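Local structure of hypothetical protein (Nostoc punctiforme, 2O62) at residues Ile154-Arg159 against Gly257-Leu262; Gly176-Ser181 against Ala193-Ser198; Pro232-Ala237 against Ile250-Asp255. The protein is of unknown function but belongs to the DUF3598 family and is built from antiparallel beta-sheet domains assigned to the calycin clan. All coordinates share one frame; numbering follows the deposited sequence.

Contact 1: residues Ile154-Arg159 against Gly257-Leu262; sequences IYRDLR and GEWVSL
Ile154 and Leu262 pair backbone to backbone where the first strand of the C-terminal barrel, 145-155, meets the last, 259-269, so this contact sits on the seam that closes the barrel. Two hydrogen bonds make the pair: Ile154 N to Leu262 O at 2.8 Å, and Leu262 N to Ile154 O at 3.0 Å. Tyr155 and Ser261 follow as a non-hydrogen-bonded pair. Then the first chain turns off, with Leu158 N bonding back to Tyr155 O in a type I turn, and a water fills in by donating to Val260 O and accepting weakly from Arg156 N. Ser252 of the adjoining strand 245-253 is matched by both Val260 and Ser261, a classic beta bulge.

Arg156 carries the side-chain polar contact. Its bend at chi3 (50°) brings NH1 to Trp259 O at 3.1 Å, in a nearly straight bond (176°) that lies in both the guanidinium and the carbonyl plane. The aliphatic part of the same chain covers the indole: CG stands 3.9 Å from the centroid of the Trp259 six-membered ring, a CH-pi contact over the face. The guanidinium runs almost parallel to that ring, 4° apart.

Apolar contacts are fewer. Ile154 CG1 lies beside Leu262 CB at 4.1 Å, and both side chains rest on Leu72 and Phe74. On the sheet's other face Tyr155 CD1 meets Ser261 CB obliquely at 3.7 Å, while Tyr155 OH bonds to Asp162.

Where the backbone pairing stops, the carbonyls of Trp259 and Val260 still find donors, which implies a seam that ends in side-chain and solvent bonding.

Contact 2: residues Gly176-Ser181 against Ala193-Ser198; sequences GRLMQS and ATIKGS
Gly176 touches Ile195 from just outside the paired region: its carbonyl O lies 3.7 Å from Ile195 CD1. The same oxygen accepts a hydrogen bond from a water 3.0 Å away, and that water accepts from Ile195 N at 2.9 Å, so a solvent molecule stands where a direct bond between the strands might have been. The backbone of Gly176 has a positive phi (84°), and a side chain here would collide with the carbonyl oxygen of the preceding residue.

Arg177 comes next and brings mainly its root to the contact. CB sits 3.3 Å from Ala193 O, and the chain, bent at chi3, passes the methyl of Thr194 loosely before its NH2 forms a salt bridge with Asp173.

These residues mark the open end of the beta hairpin made by strands 178-184 and 187-196, part of the C-terminal antiparallel barrel. Leu178 opens the strand pairing proper, as a hydrogen-bonded pair with Ala193: Leu178 N reaches Ala193 O at 2.9 Å, and Ala193 N reaches Leu178 O at 2.7 Å.

On the face they share, Leu178 CB lies 4.2 Å from Ala193 CB and 4.3 Å from Ile195 CG1. Holding CG anti to the backbone N (chi1 -162°), the leucine packs on Ile140, Leu144, Ile170 and Leu172, whereas the small methyl of Ala193 is covered by Val200 and Phe202 from strand 199-202.

Contact 3: residues Pro232-Ala237 against Ile250-Asp255; sequences PLFLEA and IRSYND
Leu233 with Tyr253 and Leu235 with Arg251 form hydrogen-bonded pairs between strands 233-237 and 250-253, whose axes run antiparallel (173°) and 4.6 Å apart at closest approach. This is a beta hairpin of the C-terminal barrel, seen at its open end. The inner pair is evenly bonded, but the outer one is not: Tyr253 N holds Leu233 O at 2.7 Å, while Leu233 N meets Tyr253 O at 3.2 Å from above the carbonyl plane. Just past it, Pro232 rests its CB on Tyr253 O.

Phe234, Glu236, Ile250 and Ser252 share one face of the sheet. CG2 of Ile250 comes at the edge of the Phe234 ring, 4.1 Å from CD1, and Ser252 OG lies at that edge too, 3.5 Å from the same CD1. The serine hydroxyl also bonds to a glycerol, probably from the crystallisation liquor. The other branch of Ile250, through CG1, runs alongside Glu236, a salt-bridge partner of Arg248; the glutamate is modelled in two conformations, and the touch at its carboxylate is doubtful. With an alanine here both branches would be gone, which would probably leave a gap between the phenyl edge and the glutamate chain and let Phe234 turn more freely.

The opposite face packs on the N-terminal half of the protein. Leu235 lies beside Arg251, CD2 to CD 4.0 Å, and is covered by Gln109 and Phe111. Arg251 sets CG anti to the backbone N (chi1 -168°) and stays extended to NE, which carries its guanidinium away from strand 233-237; there it bonds to Ser80 and Gly70 and makes a cation-pi contact with Trp259. Tyr253 OH, itself bonded to Leu83 O, accepts a hydrogen bond from Arg251 NE at 2.8 Å, in the guanidinium plane.

All three contacts belong to the C-terminal antiparallel barrel, but at different places round it. Contacts 1 and 3 are neighbours, centres 11 Å apart, because strands 245-253 and 259-269 lie side by side: Ser252 of contact 3 bonds to Val260 and Ser261 of contact 1. Each is partly buried, one face packing on the N-terminal half; in contact 3 Arg251 also bonds across to it, whereas the Arg156 hydrogen bond of contact 1 stays within the barrel. Contact 2, farthest from the chain's centre, lies nearer the surface, with a buried Leu178-Ala193 pair beside exposed Gly176 and Arg177. Contacts 2 and 3 are local hairpins, whereas contact 1 joins the first and last strands, far apart in sequence.

Contact 1: residues Ile154-Arg159 against Gly257-Leu262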
# COMPACT_ATOMS: atom_id res chain seq x y z
N ILE A 154 -3.35 9.37 -9.95
CA ILE A 154 -4.60 9.20 -10.68
C ILE A 154 -5.82 9.55 -9.80
O ILE A 154 -5.74 9.55 -8.59
CB ILE A 154 -4.73 7.76 -11.23
CG1 ILE A 154 -4.68 6.72 -10.14
CG2 ILE A 154 -3.66 7.48 -12.29
CD1 ILE A 154 -4.87 5.31 -10.70
N TYR A 155 -6.93 9.83 -10.48
CA TYR A 155 -8.10 10.47 -9.87
C TYR A 155 -9.33 9.64 -10.11
O TYR A 155 -9.41 8.93 -11.09
CB TYR A 155 -8.29 11.89 -10.41
CG TYR A 155 -7.06 12.72 -10.09
CD1 TYR A 155 -6.93 13.38 -8.88
CD2 TYR A 155 -6.05 12.87 -11.02
CE1 TYR A 155 -5.79 14.13 -8.58
CE2 TYR A 155 -4.92 13.61 -10.75
CZ TYR A 155 -4.80 14.26 -9.52
OH TYR A 155 -3.68 14.99 -9.21
N ARG A 156 -10.28 9.75 -9.20
CA ARG A 156 -11.53 9.04 -9.32
C ARG A 156 -12.41 9.44 -10.45
O ARG A 156 -13.17 8.62 -10.93
CB ARG A 156 -12.34 9.22 -8.07
CG ARG A 156 -11.74 8.63 -6.89
CD ARG A 156 -12.65 8.89 -5.76
NE ARG A 156 -14.01 8.52 -6.11
CZ ARG A 156 -15.08 8.98 -5.48
NH1 ARG A 156 -14.96 9.81 -4.44
NH2 ARG A 156 -16.28 8.60 -5.87
N ASP A 157 -12.36 10.72 -10.82
CA ASP A 157 -13.08 11.22 -11.97
C ASP A 157 -12.36 10.86 -13.25
O ASP A 157 -12.80 11.20 -14.33
CB ASP A 157 -13.31 12.74 -11.87
CG ASP A 157 -12.05 13.51 -11.49
OD1 ASP A 157 -10.95 13.10 -11.91
OD2 ASP A 157 -12.17 14.54 -10.77
N LEU A 158 -11.23 10.18 -13.12
CA LEU A 158 -10.48 9.69 -14.27
C LEU A 158 -10.03 10.82 -15.23
O LEU A 158 -9.67 10.55 -16.38
CB LEU A 158 -11.28 8.58 -15.00
CG LEU A 158 -11.59 7.34 -14.13
CD1 LEU A 158 -12.38 6.32 -14.94
CD2 LEU A 158 -10.32 6.72 -13.59
N ARG A 159 -10.02 12.06 -14.69
CA ARG A 159 -9.32 13.22 -15.27
C ARG A 159 -7.87 12.80 -15.44
O ARG A 159 -7.43 11.84 -14.80
CB ARG A 159 -9.35 14.42 -14.32
CG ARG A 159 -8.12 14.48 -13.41
CD ARG A 159 -8.13 15.64 -12.44
NE ARG A 159 -8.98 15.38 -11.28
CZ ARG A 159 -8.95 16.07 -10.14
NH1 ARG A 159 -8.11 17.09 -9.98
NH2 ARG A 159 -9.77 15.71 -9.15
N GLY A 257 -13.58 13.76 4.27
CA GLY A 257 -13.53 12.30 4.23
C GLY A 257 -13.86 11.64 2.91
O GLY A 257 -14.15 10.45 2.89
N GLU A 258 -13.75 12.38 1.81
CA GLU A 258 -14.01 11.84 0.47
C GLU A 258 -12.69 11.36 -0.11
O GLU A 258 -11.71 12.08 -0.07
CB GLU A 258 -14.58 12.93 -0.48
CG GLU A 258 -15.77 13.68 0.02
CD GLU A 258 -16.02 15.07 -0.63
OE1 GLU A 258 -15.11 15.72 -1.18
OE2 GLU A 258 -17.18 15.55 -0.54
N TRP A 259 -12.62 10.13 -0.64
CA TRP A 259 -11.49 9.69 -1.40
C TRP A 259 -11.29 10.55 -2.65
O TRP A 259 -12.23 10.78 -3.40
CB TRP A 259 -11.71 8.23 -1.79
CG TRP A 259 -10.60 7.65 -2.56
CD1 TRP A 259 -9.27 7.86 -2.41
CD2 TRP A 259 -10.74 6.68 -3.58
NE1 TRP A 259 -8.55 7.08 -3.31
CE2 TRP A 259 -9.45 6.35 -4.05
CE3 TRP A 259 -11.85 6.04 -4.15
CZ2 TRP A 259 -9.23 5.41 -5.04
CZ3 TRP A 259 -11.63 5.13 -5.18
CH2 TRP A 259 -10.35 4.84 -5.63
N VAL A 260 -10.09 11.06 -2.87
CA VAL A 260 -9.87 11.93 -4.02
C VAL A 260 -8.89 11.36 -5.04
O VAL A 260 -9.05 11.62 -6.23
CB VAL A 260 -9.46 13.38 -3.61
CG1 VAL A 260 -10.61 14.04 -2.87
CG2 VAL A 260 -8.27 13.39 -2.77
N SER A 261 -7.90 10.60 -4.60
CA SER A 261 -6.83 10.20 -5.53
C SER A 261 -5.98 9.04 -5.00
O SER A 261 -6.07 8.67 -3.81
CB SER A 261 -5.98 11.42 -5.87
OG SER A 261 -5.15 11.78 -4.76
N LEU A 262 -5.14 8.51 -5.88
CA LEU A 262 -4.21 7.45 -5.57
C LEU A 262 -2.92 7.73 -6.27
O LEU A 262 -2.90 8.10 -7.45
CB LEU A 262 -4.76 6.12 -6.05
CG LEU A 262 -4.04 4.85 -5.72
CD1 LEU A 262 -4.17 4.62 -4.25
CD2 LEU A 262 -4.69 3.67 -6.52
O HOH W 1 -11.02 12.45 -7.90

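Contact 2: residues Gly176-Ser181 against Ala193-Ser198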
# COMPACT_ATOMS: atom_id res chain seq x y z
N GLY A 176 20.71 9.44 17.16
CA GLY A 176 20.19 8.11 16.84
C GLY A 176 18.72 8.16 16.44
O GLY A 176 18.07 7.14 16.24
N ARG A 177 18.21 9.38 16.32
CA ARG A 177 16.90 9.58 15.76
C ARG A 177 17.00 9.56 14.25
O ARG A 177 18.08 9.64 13.68
CB ARG A 177 16.33 10.91 16.24
CG ARG A 177 16.16 10.99 17.78
CD ARG A 177 15.52 12.31 18.21
NE ARG A 177 16.18 13.45 17.57
CZ ARG A 177 17.02 14.32 18.15
NH1 ARG A 177 17.32 14.25 19.44
NH2 ARG A 177 17.55 15.29 17.41
N LEU A 178 15.86 9.40 13.61
CA LEU A 178 15.77 9.33 12.17
C LEU A 178 15.41 10.73 11.66
O LEU A 178 14.59 11.42 12.25
CB LEU A 178 14.72 8.29 11.79
CG LEU A 178 14.82 7.81 10.35
CD1 LEU A 178 15.99 6.82 10.20
CD2 LEU A 178 13.52 7.19 9.84
N MSE A 179 16.11 11.18 10.62
CA MSE A 179 15.79 12.40 9.89
C MSE A 179 15.29 11.95 8.53
O MSE A 179 15.98 11.20 7.85
CB MSE A 179 17.07 13.22 9.72
CG MSE A 179 16.93 14.67 9.24
SE MSE A 179 16.67 14.98 7.30
CE MSE A 179 17.82 13.62 6.35
N GLN A 180 14.09 12.37 8.15
CA GLN A 180 13.52 12.04 6.84
C GLN A 180 13.10 13.33 6.14
O GLN A 180 12.39 14.15 6.74
CB GLN A 180 12.32 11.14 6.92
CG GLN A 180 11.82 10.77 5.53
CD GLN A 180 10.70 9.77 5.55
OE1 GLN A 180 10.66 8.89 6.40
NE2 GLN A 180 9.79 9.87 4.57
N SER A 181 13.55 13.50 4.89
CA SER A 181 13.20 14.62 4.06
C SER A 181 12.61 14.05 2.81
O SER A 181 13.29 13.31 2.09
CB SER A 181 14.42 15.44 3.67
OG SER A 181 13.96 16.59 2.97
N ALA A 193 12.19 11.67 13.52
CA ALA A 193 11.42 10.60 14.12
C ALA A 193 12.23 9.83 15.15
O ALA A 193 13.47 9.82 15.12
CB ALA A 193 10.97 9.67 13.09
N THR A 194 11.54 9.15 16.06
CA THR A 194 12.20 8.23 16.98
C THR A 194 11.97 6.80 16.49
O THR A 194 10.93 6.48 15.92
CB THR A 194 11.69 8.35 18.41
OG1 THR A 194 10.27 8.33 18.41
CG2 THR A 194 12.16 9.63 19.02
N ILE A 195 12.95 5.95 16.72
CA ILE A 195 12.81 4.54 16.31
C ILE A 195 12.65 3.68 17.54
O ILE A 195 13.41 3.79 18.48
CB ILE A 195 14.04 4.02 15.56
CG1 ILE A 195 14.41 4.93 14.40
CG2 ILE A 195 13.76 2.62 15.03
CD1 ILE A 195 15.91 4.96 14.19
N LYS A 196 11.64 2.82 17.53
CA LYS A 196 11.39 1.91 18.66
C LYS A 196 11.03 0.55 18.02
O LYS A 196 9.90 0.32 17.59
CB LYS A 196 10.27 2.47 19.53
CG LYS A 196 10.22 4.03 19.56
CD LYS A 196 9.12 4.64 20.44
CE LYS A 196 7.70 4.19 20.08
NZ LYS A 196 6.77 4.36 21.27
N GLY A 197 12.06 -0.28 17.89
CA GLY A 197 11.95 -1.60 17.27
C GLY A 197 11.59 -1.52 15.81
O GLY A 197 12.33 -0.97 15.00
N SER A 198 10.43 -2.07 15.48
CA SER A 198 9.90 -2.09 14.12
C SER A 198 9.03 -0.87 13.81
O SER A 198 8.47 -0.78 12.72
CB SER A 198 9.10 -3.38 13.91
OG SER A 198 7.97 -3.45 14.77
O HOH W 2 15.44 6.99 17.71

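Contact 3: residues Pro232-Ala237 against Ile250-Asp255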
# COMPACT_ATOMS: atom_id res chain seq x y z
N PRO A 232 -7.39 15.99 6.38
CA PRO A 232 -7.17 15.05 5.27
C PRO A 232 -6.42 13.82 5.79
O PRO A 232 -5.74 13.92 6.84
CB PRO A 232 -6.32 15.85 4.29
CG PRO A 232 -5.61 16.82 5.14
CD PRO A 232 -6.53 17.19 6.27
N LEU A 233 -6.62 12.70 5.12
CA LEU A 233 -6.09 11.42 5.51
C LEU A 233 -5.40 10.75 4.35
O LEU A 233 -5.82 10.85 3.19
CB LEU A 233 -7.22 10.52 6.01
CG LEU A 233 -7.92 10.99 7.29
CD1 LEU A 233 -9.26 10.29 7.49
CD2 LEU A 233 -7.02 10.71 8.47
N PHE A 234 -4.35 10.01 4.68
CA PHE A 234 -3.46 9.38 3.70
C PHE A 234 -3.15 7.97 4.23
O PHE A 234 -2.66 7.81 5.33
CB PHE A 234 -2.17 10.19 3.54
CG PHE A 234 -2.42 11.64 3.18
CD1 PHE A 234 -2.53 12.02 1.85
CD2 PHE A 234 -2.53 12.62 4.17
CE1 PHE A 234 -2.77 13.34 1.51
CE2 PHE A 234 -2.79 13.94 3.82
CZ PHE A 234 -2.90 14.31 2.49
N LEU A 235 -3.54 6.96 3.46
CA LEU A 235 -3.20 5.56 3.75
C LEU A 235 -1.99 5.24 2.87
O LEU A 235 -2.06 5.40 1.68
CB LEU A 235 -4.39 4.74 3.32
CG LEU A 235 -4.42 3.29 3.64
CD1 LEU A 235 -4.70 3.15 5.11
CD2 LEU A 235 -5.49 2.60 2.77
N GLU A 236 -0.88 4.82 3.47
CA GLU A 236 0.38 4.64 2.73
C GLU A 236 0.99 3.29 3.09
O GLU A 236 0.89 2.79 4.23
CB GLU A 236 1.43 5.77 2.92
CG GLU A 236 2.80 5.62 2.06
CD GLU A 236 3.71 6.87 2.10
OE1 GLU A 236 3.47 7.68 3.02
OE2 GLU A 236 4.64 7.06 1.25
N ALA A 237 1.59 2.70 2.06
CA ALA A 237 2.39 1.51 2.18
C ALA A 237 3.56 1.65 1.22
O ALA A 237 3.52 2.44 0.28
CB ALA A 237 1.55 0.28 1.80
N ILE A 250 0.01 5.73 -2.00
CA ILE A 250 -0.73 6.64 -1.12
C ILE A 250 -2.15 6.80 -1.64
O ILE A 250 -2.34 7.28 -2.76
CB ILE A 250 -0.08 8.00 -1.07
CG1 ILE A 250 1.41 7.87 -0.71
CG2 ILE A 250 -0.81 8.87 -0.06
CD1 ILE A 250 2.33 8.00 -1.87
N ARG A 251 -3.13 6.39 -0.83
CA ARG A 251 -4.57 6.61 -1.09
C ARG A 251 -5.00 7.84 -0.29
O ARG A 251 -4.90 7.85 0.93
CB ARG A 251 -5.39 5.40 -0.64
CG ARG A 251 -6.85 5.33 -1.08
CD ARG A 251 -7.53 4.17 -0.33
NE ARG A 251 -8.95 4.16 -0.67
CZ ARG A 251 -9.47 3.65 -1.77
NH1 ARG A 251 -8.74 2.97 -2.64
NH2 ARG A 251 -10.78 3.76 -1.97
N SER A 252 -5.42 8.88 -0.99
CA SER A 252 -5.61 10.21 -0.38
C SER A 252 -7.07 10.59 -0.22
O SER A 252 -7.84 10.50 -1.16
CB SER A 252 -4.89 11.25 -1.22
OG SER A 252 -3.49 10.97 -1.30
N TYR A 253 -7.41 11.08 0.97
CA TYR A 253 -8.75 11.56 1.31
C TYR A 253 -8.72 13.05 1.64
O TYR A 253 -7.80 13.52 2.28
CB TYR A 253 -9.31 10.82 2.53
CG TYR A 253 -9.64 9.38 2.27
CD1 TYR A 253 -8.63 8.43 2.20
CD2 TYR A 253 -10.96 8.99 2.03
CE1 TYR A 253 -8.90 7.10 1.92
CE2 TYR A 253 -11.24 7.63 1.74
CZ TYR A 253 -10.20 6.72 1.70
OH TYR A 253 -10.41 5.40 1.40
N ASN A 254 -9.74 13.80 1.20
CA ASN A 254 -9.82 15.23 1.58
C ASN A 254 -10.38 15.37 3.01
O ASN A 254 -10.80 14.36 3.64
CB ASN A 254 -10.62 16.07 0.55
CG ASN A 254 -12.04 15.75 0.51
OD1 ASN A 254 -12.59 15.15 1.42
ND2 ASN A 254 -12.70 16.22 -0.54
N ASP A 255 -10.36 16.59 3.56
CA ASP A 255 -10.84 16.79 4.94
C ASP A 255 -12.35 16.68 5.13
O ASP A 255 -12.84 16.84 6.24
CB ASP A 255 -10.28 18.07 5.54
CG ASP A 255 -10.86 19.32 4.96
OD1 ASP A 255 -11.85 19.26 4.19
OD2 ASP A 255 -10.30 20.37 5.33